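PDB 5BSZ: N-methyltransferase from Streptoalloteichus sp. ATCC 53650, which probably transfers a methyl group from S-adenosylmethionine to the amino nitrogen of a trideoxysugar in kedarcidin biosynthesis. Local coordinates for residues Pro70-Arg82 and Thr92-Arg106. Residues are numbered along the deposited sequence; the frame is centred on the assembly and turned at random.
With SAH (S-adenosyl-L-homocysteine), chain B.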
ATOM      1  N   PRO A  70      35.978 -26.232 -13.164  1.00 23.63           N
ATOM      2  CA  PRO A  70      36.700 -25.355 -12.226  1.00 25.36           C
ATOM      3  C   PRO A  70      37.032 -23.975 -12.814  1.00 20.79           C
ATOM      4  O   PRO A  70      37.287 -23.065 -12.055  1.00 21.61           O
ATOM      5  CB  PRO A  70      37.964 -26.178 -11.886  1.00 28.37           C
ATOM      6  CG  PRO A  70      38.160 -27.120 -13.056  1.00 26.84           C
ATOM      7  CD  PRO A  70      36.720 -27.487 -13.401  1.00 26.15           C
ATOM      8  N   ASP A  71      36.997 -23.781 -14.123  1.00 17.51           N
ATOM      9  CA  ASP A  71      37.289 -22.447 -14.713  1.00 18.89           C
ATOM     10  C   ASP A  71      35.898 -21.871 -15.111  1.00 18.34           C
ATOM     11  O   ASP A  71      35.406 -22.066 -16.225  1.00 20.36           O
ATOM     12  CB  ASP A  71      38.252 -22.621 -15.892  1.00 17.35           C
ATOM     13  CG  ASP A  71      38.429 -21.389 -16.766  1.00 18.22           C
ATOM     14  OD1 ASP A  71      38.223 -20.252 -16.297  1.00 22.78           O
ATOM     15  OD2 ASP A  71      38.771 -21.554 -17.977  1.00 21.24           O
ATOM     16  N   ALA A  72      35.281 -21.162 -14.169  1.00 19.37           N
ATOM     17  CA  ALA A  72      33.859 -20.781 -14.307  1.00 23.69           C
ATOM     18  C   ALA A  72      33.681 -19.278 -14.174  1.00 24.41           C
ATOM     19  O   ALA A  72      34.551 -18.565 -13.611  1.00 20.03           O
ATOM     20  CB  ALA A  72      33.029 -21.492 -13.243  1.00 23.32           C
ATOM     21  N   ALA A  73      32.527 -18.799 -14.644  1.00 22.73           N
ATOM     22  CA  ALA A  73      32.156 -17.398 -14.472  1.00 16.04           C
ATOM     23  C   ALA A  73      30.646 -17.247 -14.470  1.00 16.24           C
ATOM     24  O   ALA A  73      29.914 -18.148 -14.920  1.00 15.30           O
ATOM     25  CB  ALA A  73      32.731 -16.488 -15.554  1.00 16.65           C
ATOM     26  N   GLY A  74      30.218 -16.091 -13.978  1.00 16.59           N
ATOM     27  CA  GLY A  74      28.788 -15.725 -14.057  1.00 19.50           C
ATOM     28  C   GLY A  74      28.563 -14.396 -14.737  1.00 19.05           C
ATOM     29  O   GLY A  74      29.481 -13.558 -14.811  1.00 20.37           O
ATOM     30  N   VAL A  75      27.329 -14.169 -15.198  1.00 16.06           N
ATOM     31  CA  VAL A  75      26.891 -12.869 -15.682  1.00 15.64           C
ATOM     32  C   VAL A  75      25.598 -12.583 -14.933  1.00 19.80           C
ATOM     33  O   VAL A  75      24.732 -13.486 -14.828  1.00 14.13           O
ATOM     34  CB  VAL A  75      26.635 -12.886 -17.196  1.00 17.13           C
ATOM     35  CG1 VAL A  75      25.696 -11.782 -17.635  1.00 17.24           C
ATOM     36  CG2 VAL A  75      27.955 -12.767 -17.952  1.00 21.55           C
ATOM     37  N   GLU A  76      25.503 -11.381 -14.368  1.00 18.20           N
ATOM     38  CA  GLU A  76      24.284 -10.973 -13.608  1.00 20.91           C
ATOM     39  C   GLU A  76      24.123  -9.453 -13.748  1.00 24.41           C
ATOM     40  O   GLU A  76      25.089  -8.716 -13.519  1.00 24.10           O
ATOM     41  CB  GLU A  76      24.520 -11.347 -12.158  1.00 23.70           C
ATOM     42  CG  GLU A  76      23.385 -11.596 -11.200  1.00 26.08           C
ATOM     43  CD  GLU A  76      21.974 -11.591 -11.727  1.00 21.36           C
ATOM     44  OE1 GLU A  76      21.399 -12.669 -11.861  1.00 17.48           O
ATOM     45  OE2 GLU A  76      21.446 -10.476 -11.897  1.00 18.55           O
ATOM     46  N   LEU A  77      22.945  -8.989 -14.161  1.00 20.01           N
ATOM     47  CA  LEU A  77      22.675  -7.561 -14.279  1.00 16.89           C
ATOM     48  C   LEU A  77      22.443  -6.889 -12.960  1.00 17.40           C
ATOM     49  O   LEU A  77      22.718  -5.708 -12.814  1.00 18.89           O
ATOM     50  CB  LEU A  77      21.542  -7.256 -15.253  1.00 18.51           C
ATOM     51  CG  LEU A  77      21.268  -5.792 -15.603  1.00 20.26           C
ATOM     52  CD1 LEU A  77      22.548  -5.215 -16.233  1.00 23.86           C
ATOM     53  CD2 LEU A  77      20.095  -5.779 -16.550  1.00 23.24           C
ATOM     54  N   SER A  78      22.029  -7.633 -11.955  1.00 18.05           N
ATOM     55  CA  SER A  78      21.653  -6.995 -10.710  1.00 22.03           C
ATOM     56  C   SER A  78      22.925  -6.807  -9.875  1.00 22.58           C
ATOM     57  O   SER A  78      23.582  -7.781  -9.550  1.00 20.64           O
ATOM     58  CB  SER A  78      20.697  -7.873  -9.920  1.00 24.68           C
ATOM     59  OG  SER A  78      20.656  -7.413  -8.585  1.00 25.44           O
ATOM     60  N   PRO A  79      23.278  -5.561  -9.525  1.00 29.82           N
ATOM     61  CA  PRO A  79      24.476  -5.376  -8.691  1.00 32.24           C
ATOM     62  C   PRO A  79      24.426  -6.163  -7.370  1.00 25.47           C
ATOM     63  O   PRO A  79      25.424  -6.700  -6.915  1.00 33.85           O
ATOM     64  CB  PRO A  79      24.525  -3.853  -8.442  1.00 31.54           C
ATOM     65  CG  PRO A  79      23.338  -3.246  -9.124  1.00 33.71           C
ATOM     66  CD  PRO A  79      22.684  -4.285  -9.988  1.00 32.47           C
ATOM     67  N   ALA A  80      23.265  -6.254  -6.755  1.00 26.89           N
ATOM     68  CA  ALA A  80      23.143  -6.956  -5.496  1.00 26.95           C
ATOM     69  C   ALA A  80      23.427  -8.440  -5.683  1.00 29.52           C
ATOM     70  O   ALA A  80      24.202  -9.011  -4.917  1.00 27.19           O
ATOM     71  CB  ALA A  80      21.747  -6.765  -4.908  1.00 31.51           C
ATOM     72  N   MET A  81      22.801  -9.063  -6.690  1.00 25.39           N
ATOM     73  CA  MET A  81      23.037 -10.475  -6.974  1.00 25.20           C
ATOM     74  C   MET A  81      24.493 -10.751  -7.317  1.00 21.19           C
ATOM     75  O   MET A  81      25.020 -11.787  -6.877  1.00 24.27           O
ATOM     76  CB  MET A  81      22.168 -11.040  -8.107  1.00 26.32           C
ATOM     77  CG  MET A  81      20.676 -11.013  -7.901  1.00 36.61           C
ATOM     78  SD  MET A  81      20.123 -12.031  -6.517  1.00 49.74           S
ATOM     79  CE  MET A  81      20.755 -11.067  -5.169  1.00 43.39           C
ATOM     80  N   ARG A  82      25.079  -9.878  -8.141  1.00 23.66           N
ATOM     81  CA  ARG A  82      26.444 -10.068  -8.626  1.00 22.36           C
ATOM     82  C   ARG A  82      27.368 -10.115  -7.413  1.00 27.65           C
ATOM     83  O   ARG A  82      28.267 -10.959  -7.342  1.00 27.87           O
ATOM     84  CB  ARG A  82      26.863  -8.965  -9.586  1.00 25.83           C
ATOM     85  CG  ARG A  82      28.210  -9.188 -10.270  1.00 30.03           C
ATOM     86  CD  ARG A  82      29.078  -7.930 -10.356  1.00 31.79           C
ATOM     87  NE  ARG A  82      29.615  -7.534  -9.061  1.00 31.43           N
ATOM     88  CZ  ARG A  82      30.701  -8.072  -8.514  1.00 39.29           C
ATOM     89  NH1 ARG A  82      31.107  -7.656  -7.326  1.00 37.93           N
ATOM     90  NH2 ARG A  82      31.380  -9.031  -9.158  1.00 32.20           N
ATOM     91  N   THR A  92      35.857 -17.118  -8.748  1.00 35.65           N
ATOM     92  CA  THR A  92      34.964 -17.184  -9.898  1.00 30.87           C
ATOM     93  C   THR A  92      34.395 -15.786 -10.101  1.00 26.76           C
ATOM     94  O   THR A  92      33.629 -15.299  -9.263  1.00 32.70           O
ATOM     95  CB  THR A  92      33.847 -18.210  -9.653  1.00 28.66           C
ATOM     96  OG1 THR A  92      34.436 -19.452  -9.271  1.00 29.54           O
ATOM     97  CG2 THR A  92      32.990 -18.461 -10.894  1.00 24.90           C
ATOM     98  N   PRO A  93      34.774 -15.135 -11.215  1.00 22.75           N
ATOM     99  CA  PRO A  93      34.284 -13.802 -11.412  1.00 23.11           C
ATOM    100  C   PRO A  93      32.794 -13.869 -11.782  1.00 23.10           C
ATOM    101  O   PRO A  93      32.390 -14.775 -12.516  1.00 20.74           O
ATOM    102  CB  PRO A  93      35.105 -13.295 -12.572  1.00 24.62           C
ATOM    103  CG  PRO A  93      35.515 -14.516 -13.335  1.00 24.99           C
ATOM    104  CD  PRO A  93      35.670 -15.583 -12.300  1.00 24.54           C
ATOM    105  N   VAL A  94      32.043 -12.905 -11.271  1.00 23.55           N
ATOM    106  CA  VAL A  94      30.681 -12.616 -11.702  1.00 19.83           C
ATOM    107  C   VAL A  94      30.652 -11.212 -12.231  1.00 20.57           C
ATOM    108  O   VAL A  94      30.916 -10.229 -11.516  1.00 20.71           O
ATOM    109  CB  VAL A  94      29.710 -12.820 -10.541  1.00 20.29           C
ATOM    110  CG1 VAL A  94      28.276 -12.774 -11.064  1.00 22.67           C
ATOM    111  CG2 VAL A  94      29.941 -14.185  -9.903  1.00 22.90           C
ATOM    112  N   HIS A  95      30.347 -11.125 -13.514  1.00 15.91           N
ATOM    113  CA  HIS A  95      30.409  -9.868 -14.231  1.00 20.17           C
ATOM    114  C   HIS A  95      29.013  -9.206 -14.248  1.00 21.50           C
ATOM    115  O   HIS A  95      28.001  -9.879 -14.452  1.00 21.32           O
ATOM    116  CB  HIS A  95      30.776 -10.161 -15.682  1.00 21.77           C
ATOM    117  CG  HIS A  95      32.048 -10.920 -15.850  1.00 27.52           C
ATOM    118  ND1 HIS A  95      33.280 -10.295 -15.873  1.00 31.15           N
ATOM    119  CD2 HIS A  95      32.286 -12.235 -16.093  1.00 25.86           C
ATOM    120  CE1 HIS A  95      34.224 -11.196 -16.090  1.00 25.22           C
ATOM    121  NE2 HIS A  95      33.650 -12.385 -16.204  1.00 25.29           N
ATOM    122  N   GLN A  96      28.967  -7.896 -14.056  1.00 18.27           N
ATOM    123  CA  GLN A  96      27.745  -7.139 -14.210  1.00 19.13           C
ATOM    124  C   GLN A  96      27.529  -6.851 -15.673  1.00 21.95           C
ATOM    125  O   GLN A  96      28.294  -6.097 -16.264  1.00 29.56           O
ATOM    126  CB  GLN A  96      27.808  -5.838 -13.405  1.00 23.67           C
ATOM    127  CG  GLN A  96      26.444  -5.194 -13.456  1.00 29.10           C
ATOM    128  CD  GLN A  96      26.337  -3.792 -12.900  1.00 36.71           C
ATOM    129  OE1 GLN A  96      27.286  -3.025 -12.875  1.00 37.75           O
ATOM    130  NE2 GLN A  96      25.130  -3.433 -12.514  1.00 31.04           N
ATOM    131  N   ALA A  97      26.583  -7.547 -16.295  1.00 18.76           N
ATOM    132  CA  ALA A  97      26.296  -7.346 -17.698  1.00 19.61           C
ATOM    133  C   ALA A  97      24.918  -7.846 -18.068  1.00 21.81           C
ATOM    134  O   ALA A  97      24.263  -8.574 -17.312  1.00 18.10           O
ATOM    135  CB  ALA A  97      27.327  -8.000 -18.596  1.00 21.87           C
ATOM    136  N   ASP A  98      24.500  -7.333 -19.220  1.00 24.31           N
ATOM    137  CA  ASP A  98      23.217  -7.591 -19.836  1.00 24.83           C
ATOM    138  C   ASP A  98      23.318  -8.827 -20.730  1.00 22.61           C
ATOM    139  O   ASP A  98      24.073  -8.870 -21.722  1.00 19.98           O
ATOM    140  CB  ASP A  98      22.791  -6.369 -20.634  1.00 25.68           C
ATOM    141  CG  ASP A  98      21.414  -6.518 -21.248  1.00 29.80           C
ATOM    142  OD1 ASP A  98      20.700  -7.549 -21.034  1.00 24.87           O
ATOM    143  OD2 ASP A  98      21.142  -5.622 -22.069  1.00 32.30           O
ATOM    144  N   MET A  99      22.521  -9.821 -20.371  1.00 19.00           N
ATOM    145  CA  MET A  99      22.509 -11.113 -21.081  1.00 19.54           C
ATOM    146  C   MET A  99      22.183 -10.923 -22.542  1.00 15.98           C
ATOM    147  O   MET A  99      22.506 -11.781 -23.363  1.00 18.12           O
ATOM    148  CB  MET A  99      21.485 -12.102 -20.446  1.00 20.37           C
ATOM    149  CG  MET A  99      20.050 -11.614 -20.428  1.00 26.88           C
ATOM    150  SD  MET A  99      18.781 -12.575 -19.484  1.00 32.85           S
ATOM    151  CE  MET A  99      19.157 -14.017 -20.387  1.00 22.45           C
ATOM    152  N   PHE A 100      21.504  -9.832 -22.877  1.00 16.60           N
ATOM    153  CA  PHE A 100      21.081  -9.583 -24.242  1.00 19.22           C
ATOM    154  C   PHE A 100      22.185  -9.112 -25.160  1.00 20.95           C
ATOM    155  O   PHE A 100      22.045  -9.227 -26.377  1.00 22.76           O
ATOM    156  CB  PHE A 100      19.891  -8.614 -24.301  1.00 19.61           C
ATOM    157  CG  PHE A 100      18.720  -9.179 -23.595  1.00 21.19           C
ATOM    158  CD1 PHE A 100      18.196 -10.383 -24.022  1.00 21.08           C
ATOM    159  CD2 PHE A 100      18.258  -8.607 -22.436  1.00 21.21           C
ATOM    160  CE1 PHE A 100      17.189 -10.970 -23.315  1.00 24.68           C
ATOM    161  CE2 PHE A 100      17.231  -9.201 -21.731  1.00 24.57           C
ATOM    162  CZ  PHE A 100      16.705 -10.370 -22.178  1.00 20.85           C
ATOM    163  N   ASP A 101      23.226  -8.527 -24.587  1.00 22.49           N
ATOM    164  CA  ASP A 101      24.359  -8.080 -25.387  1.00 22.54           C
ATOM    165  C   ASP A 101      25.543  -7.847 -24.437  1.00 19.61           C
ATOM    166  O   ASP A 101      25.569  -6.862 -23.671  1.00 23.69           O
ATOM    167  CB  ASP A 101      23.954  -6.821 -26.143  1.00 24.36           C
ATOM    168  CG  ASP A 101      25.068  -6.333 -27.074  1.00 25.45           C
ATOM    169  OD1 ASP A 101      25.470  -5.169 -26.971  1.00 26.53           O
ATOM    170  OD2 ASP A 101      25.639  -7.187 -27.759  1.00 28.48           O
ATOM    171  N   PHE A 102      26.382  -8.864 -24.312  1.00 17.05           N
ATOM    172  CA  PHE A 102      27.545  -8.816 -23.428  1.00 17.87           C
ATOM    173  C   PHE A 102      28.712  -9.472 -24.223  1.00 16.07           C
ATOM    174  O   PHE A 102      28.504 -10.194 -25.212  1.00 16.41           O
ATOM    175  CB  PHE A 102      27.291  -9.538 -22.087  1.00 18.05           C
ATOM    176  CG  PHE A 102      27.131 -11.029 -22.204  1.00 22.47           C
ATOM    177  CD1 PHE A 102      25.897 -11.608 -22.466  1.00 22.67           C
ATOM    178  CD2 PHE A 102      28.228 -11.874 -22.042  1.00 23.12           C
ATOM    179  CE1 PHE A 102      25.762 -12.978 -22.630  1.00 22.73           C
ATOM    180  CE2 PHE A 102      28.099 -13.237 -22.195  1.00 19.23           C
ATOM    181  CZ  PHE A 102      26.861 -13.802 -22.480  1.00 24.82           C
ATOM    182  N   ASP A 103      29.926  -9.218 -23.770  1.00 19.34           N
ATOM    183  CA  ASP A 103      31.138  -9.777 -24.405  1.00 21.86           C
ATOM    184  C   ASP A 103      32.217  -9.728 -23.337  1.00 21.56           C
ATOM    185  O   ASP A 103      32.553  -8.682 -22.813  1.00 19.86           O
ATOM    186  CB  ASP A 103      31.512  -8.932 -25.622  1.00 25.10           C
ATOM    187  CG  ASP A 103      30.747  -9.359 -26.851  1.00 32.59           C
ATOM    188  OD1 ASP A 103      30.988 -10.498 -27.319  1.00 40.45           O
ATOM    189  OD2 ASP A 103      29.879  -8.578 -27.327  1.00 37.65           O
ATOM    190  N   LEU A 104      32.710 -10.897 -22.998  1.00 19.58           N
ATOM    191  CA  LEU A 104      33.636 -11.088 -21.912  1.00 21.20           C
ATOM    192  C   LEU A 104      35.072 -11.252 -22.496  1.00 25.25           C
ATOM    193  O   LEU A 104      35.975 -11.383 -21.723  1.00 24.82           O
ATOM    194  CB  LEU A 104      33.270 -12.390 -21.204  1.00 20.34           C
ATOM    195  CG  LEU A 104      31.868 -12.425 -20.594  1.00 22.65           C
ATOM    196  CD1 LEU A 104      31.729 -13.645 -19.708  1.00 19.29           C
ATOM    197  CD2 LEU A 104      31.576 -11.190 -19.751  1.00 26.41           C
ATOM    198  N   GLY A 105      35.252 -11.329 -23.815  1.00 21.46           N
ATOM    199  CA  GLY A 105      36.590 -11.438 -24.412  1.00 24.86           C
ATOM    200  C   GLY A 105      37.232 -12.805 -24.250  1.00 28.74           C
ATOM    201  O   GLY A 105      38.434 -12.894 -24.296  1.00 26.82           O
ATOM    202  N   ARG A 106      36.447 -13.860 -24.000  1.00 22.80           N
ATOM    203  CA  ARG A 106      36.907 -15.249 -23.931  1.00 20.85           C
ATOM    204  C   ARG A 106      35.755 -16.164 -24.264  1.00 20.58           C
ATOM    205  O   ARG A 106      34.570 -15.742 -24.305  1.00 24.32           O
ATOM    206  CB  ARG A 106      37.445 -15.626 -22.539  1.00 19.56           C
ATOM    207  CG  ARG A 106      36.326 -15.576 -21.459  1.00 20.56           C
ATOM    208  CD  ARG A 106      36.763 -16.339 -20.214  1.00 19.46           C
ATOM    209  NE  ARG A 106      36.930 -17.754 -20.481  1.00 20.01           N
ATOM    210  CZ  ARG A 106      37.324 -18.628 -19.582  1.00 19.20           C
ATOM    211  NH1 ARG A 106      37.705 -18.215 -18.384  1.00 20.59           N
ATOM    212  NH2 ARG A 106      37.452 -19.895 -19.954  1.00 22.02           N
TER
HETATM  213  N   SAH B 301      19.571 -18.641 -13.196  1.00 24.51           N
HETATM  214  CA  SAH B 301      19.250 -18.224 -11.779  1.00 24.52           C
HETATM  215  CB  SAH B 301      18.511 -16.874 -11.663  1.00 21.33           C
HETATM  216  CG  SAH B 301      17.033 -16.794 -11.369  1.00 24.60           C
HETATM  217  SD  SAH B 301      16.289 -15.205 -11.218  1.00 19.83           S
HETATM  218  C   SAH B 301      18.597 -19.426 -11.164  1.00 25.41           C
HETATM  219  O   SAH B 301      18.239 -20.415 -11.791  1.00 20.61           O
HETATM  220  OXT SAH B 301      18.551 -19.499  -9.973  1.00 24.40           O
HETATM  221  C5' SAH B 301      16.554 -14.387 -12.768  1.00 20.97           C
HETATM  222  C4' SAH B 301      17.858 -13.569 -12.704  1.00 21.28           C
HETATM  223  O4' SAH B 301      18.128 -12.950 -13.976  1.00 22.79           O
HETATM  224  C3' SAH B 301      17.786 -12.403 -11.723  1.00 20.00           C
HETATM  225  O3' SAH B 301      18.854 -12.565 -10.794  1.00 17.62           O
HETATM  226  C2' SAH B 301      18.006 -11.119 -12.510  1.00 21.02           C
HETATM  227  O2' SAH B 301      18.824 -10.157 -11.797  1.00 20.30           O
HETATM  228  C1' SAH B 301      18.649 -11.647 -13.766  1.00 22.10           C
HETATM  229  N9  SAH B 301      18.429 -10.830 -14.975  1.00 25.36           N
HETATM  230  C8  SAH B 301      17.274 -10.218 -15.371  1.00 24.79           C
HETATM  231  N7  SAH B 301      17.473  -9.540 -16.524  1.00 28.41           N
HETATM  232  C5  SAH B 301      18.785  -9.697 -16.837  1.00 22.02           C
HETATM  233  C6  SAH B 301      19.646  -9.224 -17.918  1.00 20.57           C
HETATM  234  N6  SAH B 301      19.054  -8.454 -18.850  1.00 22.95           N
HETATM  235  N1  SAH B 301      20.936  -9.631 -17.909  1.00 20.07           N
HETATM  236  C2  SAH B 301      21.461 -10.375 -16.930  1.00 17.33           C
HETATM  237  N3  SAH B 301      20.743 -10.857 -15.901  1.00 19.29           N
HETATM  238  C4  SAH B 301      19.426 -10.554 -15.819  1.00 20.90           C
HETATM  239  O   HOH W   1      36.306 -20.484 -11.459  1.00 28.03           O
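With CG of Asp-71 anti to the backbone N (chi1 168°) and CG of Arg-106 wedged between its own N and carbonyl carbon (chi1 65°), carboxylate and guanidinium meet end-on from opposite directions. Arg-106 NH1 reaches Asp-71 OD1 at 3.0 Å on the syn side, whereas NH2 approaches OD2 at 2.9 Å from above the carboxylate plane, the planes being 34° apart. A lysine in place of Asp-71 would probably leave this guanidinium without its paired anion and set two positive charges against each other. Beyond the salt bridge, strands 71-76 and 94-96 run parallel, Gly-74 N binding Pro-93 O, His-95 N binding Gly-74 O, and Glu-76 N binding His-95 O. Arg-82, from the crossover helix, bends back over the edge strand: CG packs on Val-94 CG1 at 3.7 Å, and NH2 donates to Val-94 O at 2.7 Å, in the carbonyl plane, while also pairing with Glu-86. Val-75 CG2 lies over one face of Phe-102, offset toward the rim, and CG1 packs against Ala-97, nearest its O. Past the strand ends, the two segments hold S-adenosylhomocysteine, as in Rossmann-fold methyltransferases. Glu-76 takes ribose O3' on OE1 and O2' on OE2, the latter at 2.6 Å; OE1 also accepts from Gly-57 N, and OE2 from Ser-78 N through its anti lone pair. Asp-98 OD1 accepts a hydrogen bond from adenine N6 at 2.9 Å and from Phe-100 N, closing an Asx turn; Met-99 N donates to N1. This beta-alpha-beta unit and the loop after it thus hold ribose diol and adenine edge by hydrogen bonds, Leu-77 and Met-99 sandwiching the ring.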